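Local coordinates for protein virC2 (Agrobacterium tumefaciens, PDB 2RH3) that enhances T-DNA transfer and virulence through a C-terminal ribbon-helix-helix fold that probably binds DNA, at residues Arg37-Phe42 with Arg75-Ser80; Met45-Ser50 with Val79-Ala84; Lys29-Ile34 with Cys111-Glu116; Asn87-Leu92 with Arg98-Lys103. All blocks are in the same frame, centred on the assembly; numbering follows the deposited sequence.

Contact 1 (Arg37-Phe42 with Arg75-Ser80)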
loop_
_atom_site.group_PDB
_atom_site.type_symbol
_atom_site.label_atom_id
_atom_site.label_comp_id
_atom_site.label_asym_id
_atom_site.label_seq_id
_atom_site.Cartn_x
_atom_site.Cartn_y
_atom_site.Cartn_z
ATOM N N ARG A 37 1.639 2.614 8.831
ATOM C CA ARG A 37 3.055 2.370 9.002
ATOM C C ARG A 37 3.745 2.289 7.638
ATOM O O ARG A 37 4.801 2.893 7.443
ATOM C CB ARG A 37 3.287 1.070 9.783
ATOM C CG ARG A 37 4.747 0.670 9.918
ATOM C CD ARG A 37 5.519 1.630 10.785
ATOM N NE ARG A 37 6.907 1.206 10.941
ATOM C CZ ARG A 37 7.706 1.564 11.947
ATOM N NH1 ARG A 37 7.270 2.370 12.912
ATOM N NH2 ARG A 37 8.955 1.110 11.992
ATOM N N ALA A 38 3.147 1.539 6.716
ATOM C CA ALA A 38 3.688 1.364 5.364
ATOM C C ALA A 38 3.863 2.717 4.642
ATOM O O ALA A 38 4.888 2.955 4.011
ATOM C CB ALA A 38 2.825 0.418 4.559
ATOM N N LEU A 39 2.881 3.603 4.771
ATOM C CA LEU A 39 2.977 4.909 4.101
ATOM C C LEU A 39 4.018 5.800 4.759
ATOM O O LEU A 39 4.649 6.625 4.089
ATOM C CB LEU A 39 1.616 5.611 4.018
ATOM C CG LEU A 39 0.570 4.924 3.134
ATOM C CD1 LEU A 39 -0.840 5.342 3.545
ATOM C CD2 LEU A 39 0.815 5.187 1.637
ATOM N N GLY A 40 4.201 5.633 6.068
ATOM C CA GLY A 40 5.253 6.339 6.790
ATOM C C GLY A 40 6.630 5.918 6.307
ATOM O O GLY A 40 7.478 6.767 6.015
ATOM N N ASP A 41 6.841 4.603 6.207
ATOM C CA ASP A 41 8.090 4.031 5.696
ATOM C C ASP A 41 8.328 4.491 4.254
ATOM O O ASP A 41 9.449 4.868 3.893
ATOM C CB ASP A 41 8.053 2.487 5.741
ATOM C CG ASP A 41 7.946 1.917 7.166
ATOM O OD1 ASP A 41 8.273 2.620 8.144
ATOM O OD2 ASP A 41 7.530 0.738 7.301
ATOM N N PHE A 42 7.259 4.487 3.458
ATOM C CA PHE A 42 7.331 4.764 2.012
ATOM C C PHE A 42 7.683 6.215 1.713
ATOM O O PHE A 42 8.406 6.481 0.754
ATOM C CB PHE A 42 6.026 4.382 1.311
ATOM C CG PHE A 42 6.200 4.004 -0.140
ATOM C CD1 PHE A 42 6.933 2.873 -0.494
ATOM C CD2 PHE A 42 5.619 4.769 -1.143
ATOM C CE1 PHE A 42 7.092 2.507 -1.837
ATOM C CE2 PHE A 42 5.772 4.424 -2.487
ATOM C CZ PHE A 42 6.509 3.282 -2.832
ATOM N N ARG A 75 -4.406 10.564 3.408
ATOM C CA ARG A 75 -3.226 10.919 4.201
ATOM C C ARG A 75 -2.549 12.141 3.591
ATOM O O ARG A 75 -2.557 12.320 2.369
ATOM C CB ARG A 75 -2.235 9.748 4.270
ATOM C CG ARG A 75 -1.173 9.873 5.364
ATOM C CD ARG A 75 -0.290 8.640 5.412
ATOM N NE ARG A 75 0.798 8.751 6.386
ATOM C CZ ARG A 75 1.994 9.275 6.123
ATOM N NH1 ARG A 75 2.917 9.327 7.072
ATOM N NH2 ARG A 75 2.267 9.760 4.918
ATOM N N MET A 76 -1.975 12.981 4.452
ATOM C CA MET A 76 -1.242 14.169 4.020
ATOM C C MET A 76 0.185 13.810 3.644
ATOM O O MET A 76 0.884 13.128 4.401
ATOM C CB MET A 76 -1.215 15.233 5.128
ATOM C CG MET A 76 -2.576 15.609 5.695
ATOM S SD MET A 76 -3.627 16.435 4.492
ATOM C CE MET A 76 -5.001 16.936 5.534
ATOM N N PHE A 77 0.609 14.269 2.469
ATOM C CA PHE A 77 1.985 14.107 2.013
ATOM C C PHE A 77 2.554 15.469 1.635
ATOM O O PHE A 77 1.833 16.306 1.086
ATOM C CB PHE A 77 2.055 13.207 0.778
ATOM C CG PHE A 77 1.669 11.777 1.026
ATOM C CD1 PHE A 77 2.626 10.838 1.403
ATOM C CD2 PHE A 77 0.357 11.357 0.841
ATOM C CE1 PHE A 77 2.274 9.505 1.614
ATOM C CE2 PHE A 77 -0.005 10.027 1.051
ATOM C CZ PHE A 77 0.954 9.104 1.440
ATOM N N PRO A 78 3.851 15.697 1.912
ATOM C CA PRO A 78 4.498 16.879 1.329
ATOM C C PRO A 78 4.396 16.841 -0.200
ATOM O O PRO A 78 4.536 15.768 -0.800
ATOM C CB PRO A 78 5.958 16.746 1.775
ATOM C CG PRO A 78 5.920 15.852 2.978
ATOM C CD PRO A 78 4.767 14.918 2.767
ATOM N N VAL A 79 4.144 18.000 -0.809
ATOM C CA VAL A 79 3.926 18.128 -2.259
ATOM C C VAL A 79 5.135 17.681 -3.088
ATOM O O VAL A 79 4.978 17.130 -4.185
ATOM C CB VAL A 79 3.518 19.585 -2.646
ATOM C CG1 VAL A 79 3.634 19.823 -4.149
ATOM C CG2 VAL A 79 2.101 19.884 -2.176
ATOM N N SER A 80 6.329 17.927 -2.556
ATOM C CA SER A 80 7.584 17.495 -3.167
ATOM C C SER A 80 7.632 15.974 -3.384
ATOM O O SER A 80 8.035 15.502 -4.452
ATOM C CB SER A 80 8.762 17.960 -2.305
ATOM O OG SER A 80 9.840 17.039 -2.349
#

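Contact 2 (Met45-Ser50 with Val79-Ala84)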
loop_
_atom_site.group_PDB
_atom_site.type_symbol
_atom_site.label_atom_id
_atom_site.label_comp_id
_atom_site.label_asym_id
_atom_site.label_seq_id
_atom_site.Cartn_x
_atom_site.Cartn_y
_atom_site.Cartn_z
ATOM N N MET A 45 11.220 6.798 1.489
ATOM C CA MET A 45 11.737 6.226 0.238
ATOM C C MET A 45 11.423 7.097 -0.980
ATOM O O MET A 45 12.124 7.033 -1.992
ATOM C CB MET A 45 11.168 4.824 0.014
ATOM C CG MET A 45 11.597 3.823 1.069
ATOM S SD MET A 45 10.627 2.316 1.062
ATOM C CE MET A 45 10.910 1.710 -0.590
ATOM N N LEU A 46 10.355 7.885 -0.886
ATOM C CA LEU A 46 10.017 8.837 -1.934
ATOM C C LEU A 46 11.074 9.923 -1.958
ATOM O O LEU A 46 11.552 10.322 -3.025
ATOM C CB LEU A 46 8.633 9.439 -1.697
ATOM C CG LEU A 46 7.460 8.472 -1.897
ATOM C CD1 LEU A 46 6.156 9.071 -1.389
ATOM C CD2 LEU A 46 7.323 8.054 -3.356
ATOM N N ALA A 47 11.462 10.362 -0.761
ATOM C CA ALA A 47 12.395 11.469 -0.591
ATOM C C ALA A 47 13.736 11.258 -1.292
ATOM O O ALA A 47 14.342 12.221 -1.772
ATOM C CB ALA A 47 12.602 11.752 0.890
ATOM N N ASP A 48 14.189 10.005 -1.365
ATOM C CA ASP A 48 15.493 9.696 -1.961
ATOM C C ASP A 48 15.453 8.875 -3.256
ATOM O O ASP A 48 16.498 8.454 -3.760
ATOM C CB ASP A 48 16.393 9.006 -0.924
ATOM C CG ASP A 48 15.914 7.604 -0.555
ATOM O OD1 ASP A 48 14.924 7.118 -1.138
ATOM O OD2 ASP A 48 16.542 6.978 0.328
ATOM N N GLY A 49 14.254 8.640 -3.785
ATOM C CA GLY A 49 14.084 7.893 -5.033
ATOM C C GLY A 49 14.197 6.375 -4.956
ATOM O O GLY A 49 13.985 5.675 -5.959
ATOM N N SER A 50 14.521 5.851 -3.776
ATOM C CA SER A 50 14.712 4.408 -3.617
ATOM C C SER A 50 13.423 3.604 -3.840
ATOM O O SER A 50 13.465 2.406 -4.134
ATOM C CB SER A 50 15.334 4.092 -2.256
ATOM O OG SER A 50 14.476 4.483 -1.192
ATOM N N VAL A 79 4.144 18.000 -0.809
ATOM C CA VAL A 79 3.926 18.128 -2.259
ATOM C C VAL A 79 5.135 17.681 -3.088
ATOM O O VAL A 79 4.978 17.130 -4.185
ATOM C CB VAL A 79 3.518 19.585 -2.646
ATOM C CG1 VAL A 79 3.634 19.823 -4.149
ATOM C CG2 VAL A 79 2.101 19.884 -2.176
ATOM N N SER A 80 6.329 17.927 -2.556
ATOM C CA SER A 80 7.584 17.495 -3.167
ATOM C C SER A 80 7.632 15.974 -3.384
ATOM O O SER A 80 8.035 15.502 -4.452
ATOM C CB SER A 80 8.762 17.960 -2.305
ATOM O OG SER A 80 9.840 17.039 -2.349
ATOM N N LEU A 81 7.207 15.228 -2.367
ATOM C CA LEU A 81 7.222 13.762 -2.393
ATOM C C LEU A 81 6.156 13.188 -3.327
ATOM O O LEU A 81 6.394 12.188 -4.015
ATOM C CB LEU A 81 7.052 13.191 -0.975
ATOM C CG LEU A 81 8.005 13.688 0.124
ATOM C CD1 LEU A 81 7.794 12.906 1.412
ATOM C CD2 LEU A 81 9.469 13.624 -0.299
ATOM N N ILE A 82 4.981 13.819 -3.342
ATOM C CA ILE A 82 3.898 13.410 -4.239
ATOM C C ILE A 82 4.253 13.687 -5.696
ATOM O O ILE A 82 3.911 12.899 -6.579
ATOM C CB ILE A 82 2.525 14.024 -3.836
ATOM C CG1 ILE A 82 2.007 13.343 -2.572
ATOM C CG2 ILE A 82 1.481 13.895 -4.959
ATOM C CD1 ILE A 82 2.129 11.791 -2.571
ATOM N N GLU A 83 4.965 14.787 -5.938
ATOM C CA GLU A 83 5.520 15.034 -7.262
ATOM C C GLU A 83 6.431 13.881 -7.687
ATOM O O GLU A 83 6.300 13.365 -8.797
ATOM C CB GLU A 83 6.262 16.376 -7.327
ATOM C CG GLU A 83 6.909 16.650 -8.686
ATOM C CD GLU A 83 6.959 18.125 -9.052
ATOM O OE1 GLU A 83 7.059 18.981 -8.144
ATOM O OE2 GLU A 83 6.902 18.427 -10.264
ATOM N N ALA A 84 7.337 13.474 -6.795
ATOM C CA ALA A 84 8.225 12.346 -7.058
ATOM C C ALA A 84 7.439 11.050 -7.325
ATOM O O ALA A 84 7.737 10.328 -8.278
ATOM C CB ALA A 84 9.214 12.166 -5.905
#

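Contact 3 (Lys29-Ile34 with Cys111-Glu116)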
loop_
_atom_site.group_PDB
_atom_site.type_symbol
_atom_site.label_atom_id
_atom_site.label_comp_id
_atom_site.label_asym_id
_atom_site.label_seq_id
_atom_site.Cartn_x
_atom_site.Cartn_y
_atom_site.Cartn_z
ATOM N N LYS A 29 -9.983 -2.465 9.127
ATOM C CA LYS A 29 -9.192 -1.910 10.234
ATOM C C LYS A 29 -7.750 -2.412 10.177
ATOM O O LYS A 29 -6.790 -1.641 10.337
ATOM C CB LYS A 29 -9.811 -2.275 11.584
ATOM C CG LYS A 29 -8.875 -2.043 12.772
ATOM C CD LYS A 29 -9.613 -1.636 14.019
ATOM C CE LYS A 29 -8.656 -0.925 14.966
ATOM N NZ LYS A 29 -9.250 -0.703 16.305
ATOM N N SER A 30 -7.605 -3.715 9.956
ATOM C CA SER A 30 -6.282 -4.333 9.925
ATOM C C SER A 30 -5.425 -3.719 8.820
ATOM O O SER A 30 -4.252 -3.389 9.045
ATOM C CB SER A 30 -6.411 -5.850 9.750
ATOM O OG SER A 30 -7.098 -6.429 10.861
ATOM N N LEU A 31 -5.995 -3.577 7.619
ATOM C CA LEU A 31 -5.224 -3.026 6.500
ATOM C C LEU A 31 -4.875 -1.556 6.735
ATOM O O LEU A 31 -3.783 -1.115 6.376
ATOM C CB LEU A 31 -5.929 -3.237 5.157
ATOM C CG LEU A 31 -4.990 -3.164 3.937
ATOM C CD1 LEU A 31 -3.889 -4.229 4.014
ATOM C CD2 LEU A 31 -5.754 -3.271 2.637
ATOM N N GLN A 32 -5.795 -0.822 7.352
ATOM C CA GLN A 32 -5.578 0.593 7.650
ATOM C C GLN A 32 -4.432 0.776 8.644
ATOM O O GLN A 32 -3.621 1.700 8.491
ATOM C CB GLN A 32 -6.867 1.232 8.168
ATOM C CG GLN A 32 -7.807 1.672 7.058
ATOM C CD GLN A 32 -9.250 1.844 7.519
ATOM O OE1 GLN A 32 -9.579 1.642 8.691
ATOM N NE2 GLN A 32 -10.121 2.214 6.586
ATOM N N MET A 33 -4.367 -0.109 9.644
ATOM C CA MET A 33 -3.273 -0.121 10.638
ATOM C C MET A 33 -1.927 -0.313 9.939
ATOM O O MET A 33 -0.968 0.431 10.193
ATOM C CB MET A 33 -3.488 -1.217 11.689
ATOM C CG MET A 33 -4.640 -0.901 12.648
ATOM S SD MET A 33 -5.068 -2.321 13.649
ATOM C CE MET A 33 -3.596 -2.440 14.676
ATOM N N ILE A 34 -1.875 -1.309 9.058
ATOM C CA ILE A 34 -0.655 -1.586 8.310
ATOM C C ILE A 34 -0.290 -0.426 7.388
ATOM O O ILE A 34 0.865 -0.007 7.366
ATOM C CB ILE A 34 -0.737 -2.895 7.505
ATOM C CG1 ILE A 34 -0.899 -4.089 8.461
ATOM C CG2 ILE A 34 0.552 -3.063 6.685
ATOM C CD1 ILE A 34 -1.219 -5.418 7.757
ATOM N N CYS A 111 5.782 -3.138 -0.463
ATOM C CA CYS A 111 7.072 -2.897 0.182
ATOM C C CYS A 111 7.111 -3.404 1.636
ATOM O O CYS A 111 8.084 -4.030 2.061
ATOM C CB CYS A 111 7.392 -1.397 0.123
ATOM S SG CYS A 111 9.046 -0.957 0.642
ATOM N N PHE A 112 6.040 -3.133 2.379
ATOM C CA PHE A 112 5.895 -3.567 3.768
ATOM C C PHE A 112 5.889 -5.103 3.819
ATOM O O PHE A 112 6.589 -5.718 4.634
ATOM C CB PHE A 112 4.573 -3.009 4.336
ATOM C CG PHE A 112 4.350 -3.349 5.775
ATOM C CD1 PHE A 112 4.690 -2.440 6.777
ATOM C CD2 PHE A 112 3.794 -4.573 6.135
ATOM C CE1 PHE A 112 4.491 -2.763 8.132
ATOM C CE2 PHE A 112 3.604 -4.902 7.474
ATOM C CZ PHE A 112 3.941 -3.993 8.468
ATOM N N PHE A 113 5.100 -5.723 2.936
ATOM C CA PHE A 113 4.991 -7.176 2.901
ATOM C C PHE A 113 6.309 -7.849 2.482
ATOM O O PHE A 113 6.661 -8.883 3.030
ATOM C CB PHE A 113 3.856 -7.647 1.998
ATOM C CG PHE A 113 2.483 -7.124 2.379
ATOM C CD1 PHE A 113 2.104 -6.940 3.729
ATOM C CD2 PHE A 113 1.550 -6.858 1.378
ATOM C CE1 PHE A 113 0.823 -6.459 4.055
ATOM C CE2 PHE A 113 0.270 -6.399 1.696
ATOM C CZ PHE A 113 -0.087 -6.191 3.038
ATOM N N ALA A 114 7.025 -7.258 1.520
ATOM C CA ALA A 114 8.320 -7.815 1.095
ATOM C C ALA A 114 9.348 -7.727 2.224
ATOM O O ALA A 114 10.181 -8.627 2.399
ATOM C CB ALA A 114 8.833 -7.112 -0.167
ATOM N N ARG A 115 9.266 -6.645 3.002
ATOM C CA ARG A 115 10.177 -6.430 4.131
ATOM C C ARG A 115 9.899 -7.486 5.197
ATOM O O ARG A 115 10.826 -8.067 5.759
ATOM C CB ARG A 115 10.017 -5.016 4.698
ATOM C CG ARG A 115 11.121 -4.624 5.710
ATOM C CD ARG A 115 10.950 -3.175 6.217
ATOM N NE ARG A 115 10.865 -2.174 5.145
ATOM C CZ ARG A 115 11.910 -1.642 4.499
ATOM N NH1 ARG A 115 13.157 -2.002 4.792
ATOM N NH2 ARG A 115 11.703 -0.740 3.549
ATOM N N GLU A 116 8.616 -7.743 5.447
ATOM C CA GLU A 116 8.206 -8.828 6.349
ATOM C C GLU A 116 8.839 -10.157 5.945
ATOM O O GLU A 116 9.453 -10.835 6.754
ATOM C CB GLU A 116 6.699 -9.018 6.298
ATOM C CG GLU A 116 5.900 -8.292 7.316
ATOM C CD GLU A 116 4.464 -8.812 7.341
ATOM O OE1 GLU A 116 3.654 -8.314 6.543
ATOM O OE2 GLU A 116 4.161 -9.717 8.159
#

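Contact 4 (Asn87-Leu92 with Arg98-Lys103)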
loop_
_atom_site.group_PDB
_atom_site.type_symbol
_atom_site.label_atom_id
_atom_site.label_comp_id
_atom_site.label_asym_id
_atom_site.label_seq_id
_atom_site.Cartn_x
_atom_site.Cartn_y
_atom_site.Cartn_z
ATOM N N ASN A 87 5.577 11.316 -10.780
ATOM C CA ASN A 87 6.527 11.170 -11.882
ATOM C C ASN A 87 6.756 9.704 -12.244
ATOM O O ASN A 87 6.991 9.369 -13.405
ATOM C CB ASN A 87 7.871 11.810 -11.525
ATOM C CG ASN A 87 7.840 13.326 -11.555
ATOM O OD1 ASN A 87 8.737 13.974 -11.003
ATOM N ND2 ASN A 87 6.843 13.903 -12.217
ATOM N N HIS A 88 6.676 8.839 -11.234
ATOM C CA HIS A 88 6.952 7.423 -11.392
ATOM C C HIS A 88 5.715 6.582 -11.670
ATOM O O HIS A 88 5.714 5.767 -12.591
ATOM C CB HIS A 88 7.669 6.894 -10.147
ATOM C CG HIS A 88 7.920 5.423 -10.178
ATOM N ND1 HIS A 88 8.839 4.844 -11.025
ATOM C CD2 HIS A 88 7.386 4.413 -9.452
ATOM C CE1 HIS A 88 8.857 3.538 -10.823
ATOM N NE2 HIS A 88 7.980 3.250 -9.877
ATOM N N PHE A 89 4.669 6.784 -10.875
ATOM C CA PHE A 89 3.437 6.006 -10.985
ATOM C C PHE A 89 2.488 6.526 -12.058
ATOM O O PHE A 89 1.596 5.802 -12.487
ATOM C CB PHE A 89 2.715 5.932 -9.640
ATOM C CG PHE A 89 3.457 5.119 -8.603
ATOM C CD1 PHE A 89 3.613 3.744 -8.759
ATOM C CD2 PHE A 89 4.010 5.736 -7.492
ATOM C CE1 PHE A 89 4.311 2.995 -7.800
ATOM C CE2 PHE A 89 4.704 5.003 -6.533
ATOM C CZ PHE A 89 4.862 3.639 -6.691
ATOM N N ASP A 90 2.713 7.769 -12.482
ATOM C CA ASP A 90 1.876 8.457 -13.479
ATOM C C ASP A 90 2.780 9.191 -14.480
ATOM O O ASP A 90 2.660 10.408 -14.664
ATOM C CB ASP A 90 0.931 9.430 -12.757
ATOM C CG ASP A 90 -0.116 10.041 -13.676
ATOM O OD1 ASP A 90 -0.373 9.486 -14.768
ATOM O OD2 ASP A 90 -0.694 11.085 -13.298
ATOM N N PRO A 91 3.695 8.449 -15.143
ATOM C CA PRO A 91 4.769 9.063 -15.918
ATOM C C PRO A 91 4.298 9.936 -17.096
ATOM O O PRO A 91 5.052 10.792 -17.574
ATOM C CB PRO A 91 5.556 7.854 -16.441
ATOM C CG PRO A 91 4.611 6.727 -16.397
ATOM C CD PRO A 91 3.759 6.974 -15.203
ATOM N N LEU A 92 3.062 9.713 -17.538
ATOM C CA LEU A 92 2.481 10.451 -18.666
ATOM C C LEU A 92 1.485 11.520 -18.200
ATOM O O LEU A 92 1.002 12.324 -19.010
ATOM C CB LEU A 92 1.793 9.470 -19.614
ATOM C CG LEU A 92 2.651 8.430 -20.352
ATOM C CD1 LEU A 92 1.747 7.473 -21.107
ATOM C CD2 LEU A 92 3.637 9.080 -21.301
ATOM N N ARG A 98 -7.713 8.842 -8.258
ATOM C CA ARG A 98 -8.083 7.559 -7.640
ATOM C C ARG A 98 -7.131 6.443 -8.070
ATOM O O ARG A 98 -6.665 5.669 -7.234
ATOM C CB ARG A 98 -9.537 7.175 -7.982
ATOM C CG ARG A 98 -9.990 5.851 -7.366
ATOM C CD ARG A 98 -11.039 5.103 -8.204
ATOM N NE ARG A 98 -10.583 4.761 -9.558
ATOM C CZ ARG A 98 -9.601 3.905 -9.858
ATOM N NH1 ARG A 98 -8.908 3.279 -8.904
ATOM N NH2 ARG A 98 -9.299 3.687 -11.133
ATOM N N ALA A 99 -6.836 6.372 -9.365
ATOM C CA ALA A 99 -5.920 5.364 -9.892
ATOM C C ALA A 99 -4.509 5.553 -9.333
ATOM O O ALA A 99 -3.848 4.577 -8.971
ATOM C CB ALA A 99 -5.899 5.380 -11.415
ATOM N N PHE A 100 -4.061 6.808 -9.244
ATOM C CA PHE A 100 -2.766 7.110 -8.636
ATOM C C PHE A 100 -2.701 6.672 -7.169
ATOM O O PHE A 100 -1.723 6.035 -6.747
ATOM C CB PHE A 100 -2.399 8.605 -8.794
ATOM C CG PHE A 100 -1.225 9.027 -7.949
ATOM C CD1 PHE A 100 -1.414 9.837 -6.832
ATOM C CD2 PHE A 100 0.063 8.579 -8.243
ATOM C CE1 PHE A 100 -0.333 10.209 -6.025
ATOM C CE2 PHE A 100 1.154 8.948 -7.443
ATOM C CZ PHE A 100 0.954 9.765 -6.334
ATOM N N GLY A 101 -3.745 6.991 -6.402
ATOM C CA GLY A 101 -3.817 6.607 -4.978
ATOM C C GLY A 101 -3.825 5.107 -4.745
ATOM O O GLY A 101 -3.250 4.610 -3.771
ATOM N N HIS A 102 -4.463 4.375 -5.650
ATOM C CA HIS A 102 -4.437 2.920 -5.599
ATOM C C HIS A 102 -3.022 2.405 -5.835
ATOM O O HIS A 102 -2.557 1.529 -5.106
ATOM C CB HIS A 102 -5.393 2.316 -6.620
ATOM C CG HIS A 102 -5.408 0.817 -6.617
ATOM N ND1 HIS A 102 -5.970 0.077 -5.600
ATOM C CD2 HIS A 102 -4.944 -0.079 -7.523
ATOM C CE1 HIS A 102 -5.840 -1.211 -5.870
ATOM N NE2 HIS A 102 -5.213 -1.332 -7.027
ATOM N N LYS A 103 -2.335 2.974 -6.833
ATOM C CA LYS A 103 -0.961 2.579 -7.159
ATOM C C LYS A 103 -0.020 2.859 -5.999
ATOM O O LYS A 103 0.824 2.019 -5.649
ATOM C CB LYS A 103 -0.466 3.310 -8.423
ATOM C CG LYS A 103 -1.105 2.784 -9.687
ATOM C CD LYS A 103 -0.418 3.368 -10.920
ATOM C CE LYS A 103 -1.212 3.101 -12.186
ATOM N NZ LYS A 103 -1.330 1.648 -12.504
#

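Contact 1 (Arg37-Phe42 with Arg75-Ser80)
The guanidinium group of Arg75 lays one face against the helix backbone at Leu39 and Gly40. The carbonyl carbon of Leu39 sits over the centre of that face, 4.2 Å above its plane. The amide nitrogen of Gly40 lies further out toward the rim. At the edge, in the plane of the group, is CD1 of the Phe77 ring. That ring is itself met at its edge: Leu39 CD2 lies in the ring plane, 3.9 Å from Phe77 CZ. Leu39 thus touches both residues with different branches. Its CD1 meets Arg75 CD at 3.8 Å, and its CB lies equally near the same carbon. The two side chains slide past each other in opposite directions, whereas Leu39 and Phe77 cross at about a right angle.

The contact joins the ribbon of the ribbon-helix-helix fold to helix 27-47. Arg75, next to last in strand 71-76, is hydrogen-bonded through its backbone to Val3 of the antiparallel strand 2-7. Leu5 of that strand also packs on Leu39 and Arg75.

Arg75 reaches the helix because CG is anti to its own N (chi1 -164°) and the chain stays extended as far as NE. Its NH1 comes to 3.8 Å from Gly40 CA, where the helix has no side chain. The same NH1 forms a salt bridge with Glu43, one turn further along. Beyond Phe77 the chain turns into helix 79-89, with Pro78 at the N-cap position.

Contact 2 (Met45-Ser50 with Val79-Ala84)
Leu46 and Ala47, in the last part of helix 27-47, pack on Leu81 and Ala84 in the first turns of helix 79-89. Both helices belong to the ribbon-helix-helix fold, and the contact holds the late part of one beside the start of the other.

Apolar contacts come first. The backbones are close here, with Leu46 CA and Leu81 CA 5.7 Å apart. Leu46 meets Leu81 through the root of the side chain, CB to CB at 4.1 Å. The branched end of Leu81 goes to Ala47 instead. Its CD2 lies 3.6 Å from Ala47 CA and slightly further from the methyl group. Leu81 has CG beside the backbone N (chi1 -53°), and its end comes nearer to helix 27-47 than the direction of its first bond suggests.

Side chains also touch backbone carbonyls. Leu46 CD1 rests near Leu81 O, and the methyl of Ala84 approaches Leu46 O at 4.1 Å. These are van der Waals contacts. Phe51 packs on Leu46 as well.

The polar bonds are local to the turn that follows. Gly49 in this turn has positive phi, a conformation that favours glycine. Asp48 forms an Asx turn: its OD1 accepts Ser50 N at 3.0 Å from above the carboxylate plane. The hydroxyl of Ser50 donates to the same oxygen on its syn side, with OG 2.7 Å from Asp48 OD1.

Contact 3 (Lys29-Ile34 with Cys111-Glu116)
Ile34 pushes its CG2 methyl onto the flat face of the Phe112 ring. The methyl stands 3.7 Å from the ring centroid and only 14° off the ring normal, a CH-pi contact. It is slightly offset toward the CD2 and CE2 side, and both of these carbons lie 3.6 Å from Ile34 CG2. The two side chains cross at about a right angle.

The same methyl also borders the next ring. Phe113 CE1 is 4.3 Å from Ile34 CG2. The methyl sits in the corner formed by these two neighbouring aromatic side chains of helix 97-118. Phe112 offers its face; Phe113 is met only obliquely and at longer range. In Ile34, CG2 is anti to the backbone N, which makes it the branch that faces the rings. Phe112 also has CG anti to N (chi1 -178°), which carries its ring out to the methyl. Leu31, one turn before Ile34, adds a looser bump. Its CD1 reaches the edge of Phe113, 4.4 Å from CZ and near the ring plane.

The axes of the two short segments come no closer than 12.8 Å, and long side chains make the contact. Tyr58 meets Phe113 edge-to-face. Helix 16-21 and the loop before it lie alongside: Tyr18 touches Ile34, Ile17 touches Phe112, and Glu116 OE1 and OE2 are hydrogen-bonded to Ser15 OG and Ile17 N. The segments run nearly perpendicular, at 83°, and their apolar side chains meet in the buried helical core of the ribbon-helix-helix fold.

Contact 4 (Asn87-Leu92 with Arg98-Lys103)
This contact lies where helix 79-89 passes through a loop into helix 97-118, consecutive helices of the ribbon-helix-helix fold. Phe89, the last residue of the first helix, packs on Phe100 and Lys103, one turn apart on the second.

Phe89 meets Phe100 through its CB. That carbon lies 4.0 Å from Phe100 CD2, near the plane of the ring and at its edge. The Phe89 ring is met obliquely by Lys103 CB, 4.1 Å from Phe89 CD1, and by Phe100 CE2. Lys103 O lies above one face of the Phe89 ring, toward its rim. CD2 of His88 sits over the centre of the opposite face, 3.7 Å above the plane.

The aliphatic part of Lys103 runs past Phe89 in the opposite direction. Its CD comes to 3.5 Å from Phe89 O. The chain then bends at its last torsion (chi4 -64°), and its end leads away from the first helix.

Arg86 makes a cation-pi contact with Phe100. Asp90, just after the helix, accepts Glu95 N within the connecting loop. Packing of the last residue of one helix on the next, across the loop, joins two consecutive helices of the ribbon-helix-helix fold.

How the contacts relate
Contacts 3 and 4 are buried, while contacts 1 and 2 are only partly so. Contacts 1, 2 and 3 all use helix 27-47, at different places along it. Contacts 3 and 4 share helix 97-118 but lie on opposite sides of the chain's centre and do not touch. Contacts 1 and 2 are neighbours: Phe77 CB packs on Ile82 CG1 at 3.4 Å. The chemistry follows position. At the ribbon a charged group lies on helix backbone. In contact 2, leucines and alanines meet where one helix finishes and another begins. Contacts 3 and 4 both rely on phenylalanines, but a methyl tops a ring face in contact 3, whereas a lysine chain joins in contact 4.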